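Local structure of alpha-fucosidase GH29 (Fusarium graminearum, 4PSR) at residues A[122-127]-A[131-136]; A[209-214]-A[223-228]. The protein is a family GH29 alpha-L-fucosidase that hydrolyses alpha-L-fucosides, probably including alpha-1,6-linked fucose on the core of glycoprotein N-glycans. All coordinates share one frame; numbering follows the deposited sequence.

Interaction 1 of 2, residues A[122-127]-A[131-136]; sequences PVAEHH and SMWDSK. With FUL (beta-L-fucopyranose), chain M.
The carboxylate of Glu125 is gripped at both oxygens: OE1 accepts the hydroxyl of Ser131, with OG to OE1 at 2.7 Å, while OE2 pairs in a salt bridge with Lys210 of helix 200-218. The serine comes in from above the carboxylate plane, 57° out of it. An extended Glu125 side chain, with CG anti to the backbone N (chi1 179°), carries the acid out to this meeting, and Ser131 OG has a further partner in Asn138 ND2. One residue back, Met132 N donates to Ala124 O, 2.8 Å from N to O. The edge of the Trp133 indole runs beside the same carbonyl oxygen, with Ala124 CB 4.0 Å from CZ3, while Ser131 CB sits over one face of the ring toward its rim. Trp133 NE1 is anchored outside this pair, on Glu213. Met132 bends at its thioether so that CE lies 3.2 Å from Val123 O.

This is the C-terminal end of a strand in a TIM barrel, where the loop that follows folds back on the strand and the catalytic face is built. From that end His126 and His127 reach the bound beta-L-fucopyranose. NE2 of His126 lies 3.0 Å from the sugar O4, with a weak bond to O3 as well, and NE2 of His127 lies 2.9 Å from O2. Both imidazoles meet the sugar hydroxyls with their edges, and His126 NE2 stands over one face of the His127 ring, toward its rim.

Interaction 2 of 2, residues A[209-214]-A[223-228]; sequences DKHREM and IWNDFS. With FUL (beta-L-fucopyranose), chain M.
His211 leaves the helix on the side facing the strand, and its imidazole meets Asn225 and Ile223. Its NE2 donates to Asn225 OD1 at 2.9 Å; the bond is weak, bent to 126° at the hydrogen, although the oxygen lies in the plane of the imidazole at its edge. The ring and amide planes are 71° apart, and Asn225 has its stronger polar partner in Thr270. Ile223 CG2 packs obliquely against the same ring, 3.7 Å from His211 CE1. One helical turn on, the Met214 chain is bent twice, at chi2 and chi3, so that its CE meets Ile223 CD1 tip to tip at 3.9 Å.

Behind this layer the axes of the short segments, helix 209-214 and strand 223-225, approach to 11.6 Å and run nearly antiparallel, as expected where a TIM-barrel helix lies on the outside of the strand that follows it. Phe252 and Tyr256 of helix 246-263 reach Ile223, while Met170 of the preceding strand touches both His211 and Met214.

Past the end of the strand the chain turns to the sugar. Asp226 OD1 accepts fucose O1 at 2.7 Å, and OD2 lies 3.3 Å from fucose C1. Phe227 N donates to Asp226 OD1, 2.7 Å between N and OD1, on the anti side and well out of the carboxylate plane, while Lys272 bridges to OD1 and His171 bonds to OD2. The carboxylate is thus pinned beside the anomeric centre by partners at both oxygens, in the position of the catalytic nucleophile of a retaining GH29 fucosidase, a role consistent with this geometry.

Overall arrangement
Interactions 1 and 2 follow one another along the chain, with centres about 9 Å apart on the same side of the molecule's centre. Both rest on the closed eight-stranded parallel barrel: strand 119-125 serves the first and strand 222-225 the second, with strand 165-170 between them. Helix 200-218 joins the two directly: Lys210 and Glu213 reach across to the segments of interaction 1, where Glu213 OE1 probably bonds Ser135 OG at 2.6 Å. At the sugar, His127 CE1 packs 3.2 Å from Asp226 OD2. His126, His127 and Asp226 all bond the same fucose, so loops from separate barrel strands converge on it, the usual way a TIM barrel assembles its active site.

Interaction 1 of 2, residues A[122-127]-A[131-136]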
ATOM      1  N   PRO A 122      12.114  -7.426   2.916  1.00  9.26           N
ATOM      2  CA  PRO A 122      12.899  -6.315   3.459  1.00  9.74           C
ATOM      3  C   PRO A 122      12.888  -5.062   2.585  1.00 10.20           C
ATOM      4  O   PRO A 122      12.703  -5.120   1.373  1.00  9.95           O
ATOM      5  CB  PRO A 122      14.330  -6.844   3.418  1.00 10.84           C
ATOM      6  CG  PRO A 122      14.315  -7.790   2.200  1.00 11.16           C
ATOM      7  CD  PRO A 122      12.960  -8.448   2.257  1.00  8.15           C
ATOM      8  N   VAL A 123      13.163  -3.937   3.226  1.00  8.94           N
ATOM      9  CA  VAL A 123      13.833  -2.842   2.549  1.00  9.13           C
ATOM     10  C   VAL A 123      15.225  -3.361   2.207  1.00 10.15           C
ATOM     11  O   VAL A 123      16.012  -3.703   3.098  1.00 10.78           O
ATOM     12  CB  VAL A 123      13.915  -1.575   3.442  1.00 10.29           C
ATOM     13  CG1 VAL A 123      14.846  -0.542   2.832  1.00 10.55           C
ATOM     14  CG2 VAL A 123      12.530  -0.999   3.642  1.00 10.61           C
ATOM     15  N   ALA A 124      15.530  -3.479   0.915  1.00  9.80           N
ATOM     16  CA  ALA A 124      16.828  -4.000   0.481  1.00  9.47           C
ATOM     17  C   ALA A 124      17.864  -2.887   0.386  1.00 10.35           C
ATOM     18  O   ALA A 124      19.066  -3.137   0.578  1.00 11.45           O
ATOM     19  CB  ALA A 124      16.716  -4.715  -0.848  1.00 10.94           C
ATOM     20  N   GLU A 125      17.419  -1.668   0.054  1.00 10.36           N
ATOM     21  CA  GLU A 125      18.316  -0.502   0.049  1.00  9.46           C
ATOM     22  C   GLU A 125      17.423   0.713   0.257  1.00  9.94           C
ATOM     23  O   GLU A 125      16.490   0.914  -0.529  1.00 10.90           O
ATOM     24  CB  GLU A 125      19.091  -0.378  -1.248  1.00 10.07           C
ATOM     25  CG  GLU A 125      19.995   0.861  -1.223  1.00 11.12           C
ATOM     26  CD  GLU A 125      21.002   0.950  -2.331  1.00 12.59           C
ATOM     27  OE1 GLU A 125      21.215  -0.021  -3.055  1.00 11.37           O
ATOM     28  OE2 GLU A 125      21.579   2.068  -2.486  1.00 11.83           O
ATOM     29  N   HIS A 126      17.703   1.488   1.297  1.00  9.52           N
ATOM     30  CA  HIS A 126      16.959   2.721   1.537  1.00 10.05           C
ATOM     31  C   HIS A 126      17.649   3.878   0.777  1.00  9.64           C
ATOM     32  O   HIS A 126      18.175   3.650  -0.290  1.00 10.94           O
ATOM     33  CB  HIS A 126      16.794   2.937   3.049  1.00 10.58           C
ATOM     34  CG  HIS A 126      15.694   3.873   3.393  1.00  9.20           C
ATOM     35  ND1 HIS A 126      15.938   5.180   3.757  1.00 11.60           N
ATOM     36  CD2 HIS A 126      14.351   3.736   3.343  1.00 10.25           C
ATOM     37  CE1 HIS A 126      14.785   5.793   3.968  1.00 13.23           C
ATOM     38  NE2 HIS A 126      13.805   4.941   3.713  1.00 11.94           N
ATOM     39  N   HIS A 127      17.607   5.108   1.307  1.00 10.48           N
ATOM     40  CA  HIS A 127      18.229   6.266   0.655  1.00 10.16           C
ATOM     41  C   HIS A 127      19.727   6.403   0.984  1.00 10.33           C
ATOM     42  O   HIS A 127      20.390   7.251   0.380  1.00 10.74           O
ATOM     43  CB  HIS A 127      17.600   7.599   1.127  1.00 10.41           C
ATOM     44  CG  HIS A 127      16.112   7.753   0.949  1.00  9.20           C
ATOM     45  ND1 HIS A 127      15.404   7.367  -0.177  1.00 10.67           N
ATOM     46  CD2 HIS A 127      15.214   8.350   1.773  1.00 10.69           C
ATOM     47  CE1 HIS A 127      14.137   7.728  -0.026  1.00 10.32           C
ATOM     48  NE2 HIS A 127      13.989   8.305   1.151  1.00 11.72           N
ATOM     49  N   SER A 131      23.511  -1.273   0.140  1.00 10.88           N
ATOM     50  CA  SER A 131      22.747  -2.361  -0.485  1.00 11.07           C
ATOM     51  C   SER A 131      22.818  -3.576   0.417  1.00 11.78           C
ATOM     52  O   SER A 131      23.912  -3.985   0.730  1.00 12.99           O
ATOM     53  CB  SER A 131      23.337  -2.739  -1.834  1.00 11.89           C
ATOM     54  OG  SER A 131      23.384  -1.629  -2.723  1.00 12.00           O
ATOM     55  N   MET A 132      21.698  -4.170   0.829  1.00 10.79           N
ATOM     56  CA  MET A 132      21.749  -5.220   1.849  1.00  9.82           C
ATOM     57  C   MET A 132      21.774  -6.645   1.293  1.00 10.11           C
ATOM     58  O   MET A 132      21.573  -7.616   2.060  1.00 10.90           O
ATOM     59  CB  MET A 132      20.687  -4.993   2.904  1.00 12.57           C
ATOM     60  CG  MET A 132      21.149  -3.861   3.838  1.00 12.70           C
ATOM     61  SD  MET A 132      20.002  -3.519   5.190  1.00 13.26           S
ATOM     62  CE  MET A 132      18.767  -2.524   4.314  1.00 11.41           C
ATOM     63  N   TRP A 133      22.099  -6.788   0.017  1.00 12.56           N
ATOM     64  CA  TRP A 133      22.411  -8.100  -0.587  1.00 11.87           C
ATOM     65  C   TRP A 133      23.926  -8.152  -0.883  1.00 13.51           C
ATOM     66  O   TRP A 133      24.645  -7.156  -0.732  1.00 13.24           O
ATOM     67  CB  TRP A 133      21.572  -8.368  -1.846  1.00 11.70           C
ATOM     68  CG  TRP A 133      21.828  -7.407  -2.961  1.00 11.38           C
ATOM     69  CD1 TRP A 133      22.646  -7.615  -4.034  1.00 12.29           C
ATOM     70  CD2 TRP A 133      21.272  -6.085  -3.129  1.00 10.31           C
ATOM     71  NE1 TRP A 133      22.645  -6.511  -4.847  1.00 12.34           N
ATOM     72  CE2 TRP A 133      21.830  -5.550  -4.305  1.00 11.43           C
ATOM     73  CE3 TRP A 133      20.389  -5.287  -2.374  1.00 11.30           C
ATOM     74  CZ2 TRP A 133      21.511  -4.276  -4.776  1.00 13.49           C
ATOM     75  CZ3 TRP A 133      20.090  -4.007  -2.827  1.00 10.46           C
ATOM     76  CH2 TRP A 133      20.644  -3.519  -4.027  1.00 11.65           C
ATOM     77  N   ASP A 134      24.415  -9.321  -1.287  1.00 13.38           N
ATOM     78  CA  ASP A 134      25.807  -9.497  -1.683  1.00 13.49           C
ATOM     79  C   ASP A 134      25.980  -8.850  -3.041  1.00 14.35           C
ATOM     80  O   ASP A 134      25.661  -9.459  -4.063  1.00 16.94           O
ATOM     81  CB  ASP A 134      26.113 -10.995  -1.781  1.00 14.41           C
ATOM     82  CG  ASP A 134      27.583 -11.273  -1.912  1.00 21.82           C
ATOM     83  OD1 ASP A 134      28.351 -10.318  -2.121  1.00 21.31           O
ATOM     84  OD2 ASP A 134      27.965 -12.452  -1.794  1.00 26.79           O
ATOM     85  N   SER A 135      26.460  -7.613  -3.068  1.00 13.15           N
ATOM     86  CA  SER A 135      26.482  -6.798  -4.283  1.00 13.48           C
ATOM     87  C   SER A 135      27.887  -6.640  -4.850  1.00 13.06           C
ATOM     88  O   SER A 135      28.831  -6.299  -4.115  1.00 14.81           O
ATOM     89  CB  SER A 135      25.898  -5.420  -3.976  1.00 13.58           C
ATOM     90  OG  SER A 135      26.002  -4.550  -5.082  1.00 13.68           O
ATOM     91  N   LYS A 136      28.029  -6.923  -6.140  1.00 12.77           N
ATOM     92  CA  LYS A 136      29.265  -6.630  -6.876  1.00 14.47           C
ATOM     93  C   LYS A 136      29.287  -5.167  -7.298  1.00 15.34           C
ATOM     94  O   LYS A 136      30.341  -4.541  -7.307  1.00 18.11           O
ATOM     95  CB  LYS A 136      29.428  -7.553  -8.083  1.00 17.41           C
ATOM     96  CG  LYS A 136      29.517  -9.026  -7.672  1.00 25.33           C
ATOM     97  CD  LYS A 136      29.523  -9.992  -8.846  1.00 70.48           C
ATOM     98  CE  LYS A 136      29.351 -11.434  -8.362  1.00 54.36           C
ATOM     99  NZ  LYS A 136      28.096 -11.633  -7.575  1.00 70.64           N
TER
HETATM  100  C1  FUL M 622       9.408   7.811   2.198  1.00 13.49           C
HETATM  101  C2  FUL M 622      10.832   7.674   2.698  1.00 16.14           C
HETATM  102  O2  FUL M 622      11.565   8.906   2.602  1.00 13.61           O
HETATM  103  C3  FUL M 622      10.726   7.230   4.133  1.00 13.34           C
HETATM  104  O3  FUL M 622      12.022   7.157   4.686  1.00 12.57           O
HETATM  105  C4  FUL M 622      10.042   5.887   4.140  1.00 13.81           C
HETATM  106  O4  FUL M 622      10.862   4.934   3.470  1.00 13.00           O
HETATM  107  C5  FUL M 622       8.683   6.011   3.463  1.00 14.89           C
HETATM  108  C6  FUL M 622       7.954   4.688   3.354  1.00 15.82           C
HETATM  109  O5  FUL M 622       8.777   6.553   2.149  1.00 13.26           O
HETATM  110  O1  FUL M 622       9.444   8.308   0.885  1.00 15.10           O

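Interaction 2 of 2, residues A[209-214]-A[223-228]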
ATOM      1  N   ASP A 209      21.699  -0.733 -12.248  1.00 12.79           N
ATOM      2  CA  ASP A 209      22.524  -1.912 -11.970  1.00 13.77           C
ATOM      3  C   ASP A 209      22.155  -2.519 -10.609  1.00 11.78           C
ATOM      4  O   ASP A 209      22.170  -3.735 -10.434  1.00 13.69           O
ATOM      5  CB  ASP A 209      24.013  -1.576 -11.985  1.00 13.10           C
ATOM      6  CG  ASP A 209      24.549  -1.291 -13.385  1.00 16.86           C
ATOM      7  OD1 ASP A 209      23.885  -1.643 -14.369  1.00 18.50           O
ATOM      8  OD2 ASP A 209      25.668  -0.749 -13.464  1.00 19.58           O
ATOM      9  N   LYS A 210      21.837  -1.675  -9.626  1.00 11.19           N
ATOM     10  CA  LYS A 210      21.392  -2.158  -8.319  1.00 10.16           C
ATOM     11  C   LYS A 210      20.092  -2.960  -8.451  1.00 11.04           C
ATOM     12  O   LYS A 210      19.956  -4.084  -7.909  1.00 10.87           O
ATOM     13  CB  LYS A 210      21.225  -0.993  -7.347  1.00  9.38           C
ATOM     14  CG  LYS A 210      22.525  -0.467  -6.777  1.00 11.84           C
ATOM     15  CD  LYS A 210      22.318   0.868  -6.059  1.00 11.37           C
ATOM     16  CE  LYS A 210      23.540   1.280  -5.257  1.00 11.64           C
ATOM     17  NZ  LYS A 210      23.221   2.507  -4.476  1.00 12.78           N
ATOM     18  N   HIS A 211      19.095  -2.393  -9.135  1.00 11.39           N
ATOM     19  CA  HIS A 211      17.859  -3.130  -9.384  1.00 11.48           C
ATOM     20  C   HIS A 211      18.095  -4.459 -10.095  1.00 11.20           C
ATOM     21  O   HIS A 211      17.564  -5.487  -9.688  1.00 10.90           O
ATOM     22  CB  HIS A 211      16.910  -2.342 -10.279  1.00 10.96           C
ATOM     23  CG  HIS A 211      15.957  -1.439  -9.576  1.00  9.72           C
ATOM     24  ND1 HIS A 211      15.268  -1.825  -8.445  1.00 10.09           N
ATOM     25  CD2 HIS A 211      15.514  -0.199  -9.891  1.00 11.20           C
ATOM     26  CE1 HIS A 211      14.435  -0.861  -8.100  1.00 10.69           C
ATOM     27  NE2 HIS A 211      14.561   0.139  -8.963  1.00 11.73           N
ATOM     28  N   ARG A 212      18.878  -4.430 -11.163  0.53 10.85           N
ATOM     29  CA  ARG A 212      19.132  -5.613 -11.975  0.53 13.02           C
ATOM     30  C   ARG A 212      19.784  -6.735 -11.162  0.53 12.23           C
ATOM     31  O   ARG A 212      19.375  -7.900 -11.231  0.53 11.96           O
ATOM     32  CB  ARG A 212      20.015  -5.247 -13.172  0.53 14.17           C
ATOM     33  CG  ARG A 212      20.607  -6.459 -13.880  0.53  9.92           C
ATOM     34  CD  ARG A 212      21.120  -6.141 -15.271  0.53 19.13           C
ATOM     35  NE  ARG A 212      22.163  -5.131 -15.212  0.53 24.07           N
ATOM     36  CZ  ARG A 212      22.900  -4.740 -16.243  0.53 26.09           C
ATOM     37  NH1 ARG A 212      23.818  -3.804 -16.066  0.53 21.72           N
ATOM     38  NH2 ARG A 212      22.713  -5.271 -17.442  0.53 24.50           N
ATOM     39  N   GLU A 213      20.802  -6.374 -10.397  1.00 11.24           N
ATOM     40  CA  GLU A 213      21.569  -7.337  -9.603  1.00 11.01           C
ATOM     41  C   GLU A 213      20.661  -7.911  -8.521  1.00 10.99           C
ATOM     42  O   GLU A 213      20.599  -9.132  -8.310  1.00 12.20           O
ATOM     43  CB  GLU A 213      22.783  -6.661  -8.983  1.00 13.64           C
ATOM     44  CG  GLU A 213      23.765  -7.607  -8.284  1.00 14.88           C
ATOM     45  CD  GLU A 213      24.895  -6.818  -7.688  1.00 15.73           C
ATOM     46  OE1 GLU A 213      24.597  -5.996  -6.793  1.00 15.06           O
ATOM     47  OE2 GLU A 213      26.061  -6.899  -8.177  1.00 19.42           O
ATOM     48  N   MET A 214      19.924  -7.042  -7.824  1.00 11.19           N
ATOM     49  CA  MET A 214      19.046  -7.497  -6.756  1.00 10.59           C
ATOM     50  C   MET A 214      17.973  -8.418  -7.316  1.00 10.30           C
ATOM     51  O   MET A 214      17.669  -9.471  -6.738  1.00 11.29           O
ATOM     52  CB  MET A 214      18.405  -6.289  -6.023  1.00 11.27           C
ATOM     53  CG  MET A 214      17.313  -6.663  -4.982  1.00 12.47           C
ATOM     54  SD  MET A 214      15.699  -7.016  -5.710  1.00 11.63           S
ATOM     55  CE  MET A 214      15.250  -5.379  -6.299  1.00 11.20           C
ATOM     56  N   ILE A 223       8.606  -5.381  -6.772  1.00  9.18           N
ATOM     57  CA  ILE A 223       9.666  -4.404  -6.484  1.00 11.14           C
ATOM     58  C   ILE A 223       9.003  -3.062  -6.180  1.00  9.71           C
ATOM     59  O   ILE A 223       8.366  -2.444  -7.071  1.00 10.67           O
ATOM     60  CB  ILE A 223      10.694  -4.259  -7.628  1.00 10.67           C
ATOM     61  CG1 ILE A 223      11.397  -5.604  -7.851  1.00 11.24           C
ATOM     62  CG2 ILE A 223      11.706  -3.164  -7.295  1.00 10.97           C
ATOM     63  CD1 ILE A 223      12.400  -5.582  -9.017  1.00 10.80           C
ATOM     64  N   TRP A 224       9.140  -2.620  -4.938  1.00  9.90           N
ATOM     65  CA  TRP A 224       8.566  -1.374  -4.446  1.00  9.69           C
ATOM     66  C   TRP A 224       9.634  -0.305  -4.601  1.00 10.56           C
ATOM     67  O   TRP A 224      10.793  -0.525  -4.235  1.00 10.02           O
ATOM     68  CB  TRP A 224       8.190  -1.618  -2.990  1.00  9.57           C
ATOM     69  CG  TRP A 224       7.573  -0.527  -2.164  1.00  9.83           C
ATOM     70  CD1 TRP A 224       6.286  -0.516  -1.686  1.00  9.61           C
ATOM     71  CD2 TRP A 224       8.205   0.627  -1.602  1.00 10.28           C
ATOM     72  NE1 TRP A 224       6.087   0.562  -0.871  1.00 11.12           N
ATOM     73  CE2 TRP A 224       7.237   1.294  -0.805  1.00 10.72           C
ATOM     74  CE3 TRP A 224       9.491   1.183  -1.706  1.00  9.42           C
ATOM     75  CZ2 TRP A 224       7.506   2.489  -0.128  1.00 11.93           C
ATOM     76  CZ3 TRP A 224       9.758   2.386  -1.031  1.00 11.55           C
ATOM     77  CH2 TRP A 224       8.763   3.019  -0.254  1.00 12.83           C
ATOM     78  N   ASN A 225       9.246   0.851  -5.168  1.00 11.34           N
ATOM     79  CA  ASN A 225      10.156   1.983  -5.390  1.00 11.32           C
ATOM     80  C   ASN A 225       9.727   3.213  -4.643  1.00  9.97           C
ATOM     81  O   ASN A 225       8.530   3.534  -4.610  1.00 12.37           O
ATOM     82  CB  ASN A 225      10.248   2.368  -6.871  1.00  9.73           C
ATOM     83  CG  ASN A 225      10.898   1.313  -7.701  1.00 10.63           C
ATOM     84  OD1 ASN A 225      12.136   1.350  -7.902  1.00 12.39           O
ATOM     85  ND2 ASN A 225      10.100   0.388  -8.237  1.00 11.50           N
ATOM     86  N   ASP A 226      10.685   3.958  -4.107  1.00 12.43           N
ATOM     87  CA  ASP A 226      10.416   5.247  -3.498  1.00 10.35           C
ATOM     88  C   ASP A 226      10.543   6.377  -4.535  1.00 11.89           C
ATOM     89  O   ASP A 226      10.837   6.128  -5.684  1.00 11.43           O
ATOM     90  CB  ASP A 226      11.356   5.481  -2.298  1.00 10.38           C
ATOM     91  CG  ASP A 226      10.723   6.300  -1.198  1.00 12.51           C
ATOM     92  OD1 ASP A 226       9.672   6.955  -1.472  1.00 14.30           O
ATOM     93  OD2 ASP A 226      11.251   6.312  -0.083  1.00 12.73           O
ATOM     94  N   PHE A 227      10.306   7.591  -4.057  1.00 12.70           N
ATOM     95  CA  PHE A 227      10.223   8.803  -4.884  1.00 10.08           C
ATOM     96  C   PHE A 227      11.572   9.196  -5.478  1.00 12.71           C
ATOM     97  O   PHE A 227      12.590   8.545  -5.236  1.00 13.45           O
ATOM     98  CB  PHE A 227       9.646   9.965  -4.060  1.00 11.85           C
ATOM     99  CG  PHE A 227      10.633  10.641  -3.159  1.00 12.56           C
ATOM    100  CD1 PHE A 227      11.146  11.880  -3.482  1.00 15.01           C
ATOM    101  CD2 PHE A 227      11.065  10.052  -1.982  1.00 17.75           C
ATOM    102  CE1 PHE A 227      12.074  12.522  -2.657  1.00 14.98           C
ATOM    103  CE2 PHE A 227      11.988  10.697  -1.156  1.00 18.57           C
ATOM    104  CZ  PHE A 227      12.492  11.941  -1.501  1.00 16.41           C
ATOM    105  N   SER A 228      11.568  10.291  -6.238  1.00 11.74           N
ATOM    106  CA  SER A 228      12.738  10.811  -6.979  1.00 11.96           C
ATOM    107  C   SER A 228      13.012   9.977  -8.226  1.00 11.78           C
ATOM    108  O   SER A 228      14.130  10.011  -8.763  1.00 11.41           O
ATOM    109  CB  SER A 228      13.980  10.972  -6.105  1.00 11.52           C
ATOM    110  OG  SER A 228      14.932  11.787  -6.799  1.00 13.74           O
TER
HETATM  111  C1  FUL M 622       9.408   7.811   2.198  1.00 13.49           C
HETATM  112  C2  FUL M 622      10.832   7.674   2.698  1.00 16.14           C
HETATM  113  O2  FUL M 622      11.565   8.906   2.602  1.00 13.61           O
HETATM  114  C3  FUL M 622      10.726   7.230   4.133  1.00 13.34           C
HETATM  115  O3  FUL M 622      12.022   7.157   4.686  1.00 12.57           O
HETATM  116  C4  FUL M 622      10.042   5.887   4.140  1.00 13.81           C
HETATM  117  O4  FUL M 622      10.862   4.934   3.470  1.00 13.00           O
HETATM  118  C5  FUL M 622       8.683   6.011   3.463  1.00 14.89           C
HETATM  119  C6  FUL M 622       7.954   4.688   3.354  1.00 15.82           C
HETATM  120  O5  FUL M 622       8.777   6.553   2.149  1.00 13.26           O
HETATM  121  O1  FUL M 622       9.444   8.308   0.885  1.00 15.10           O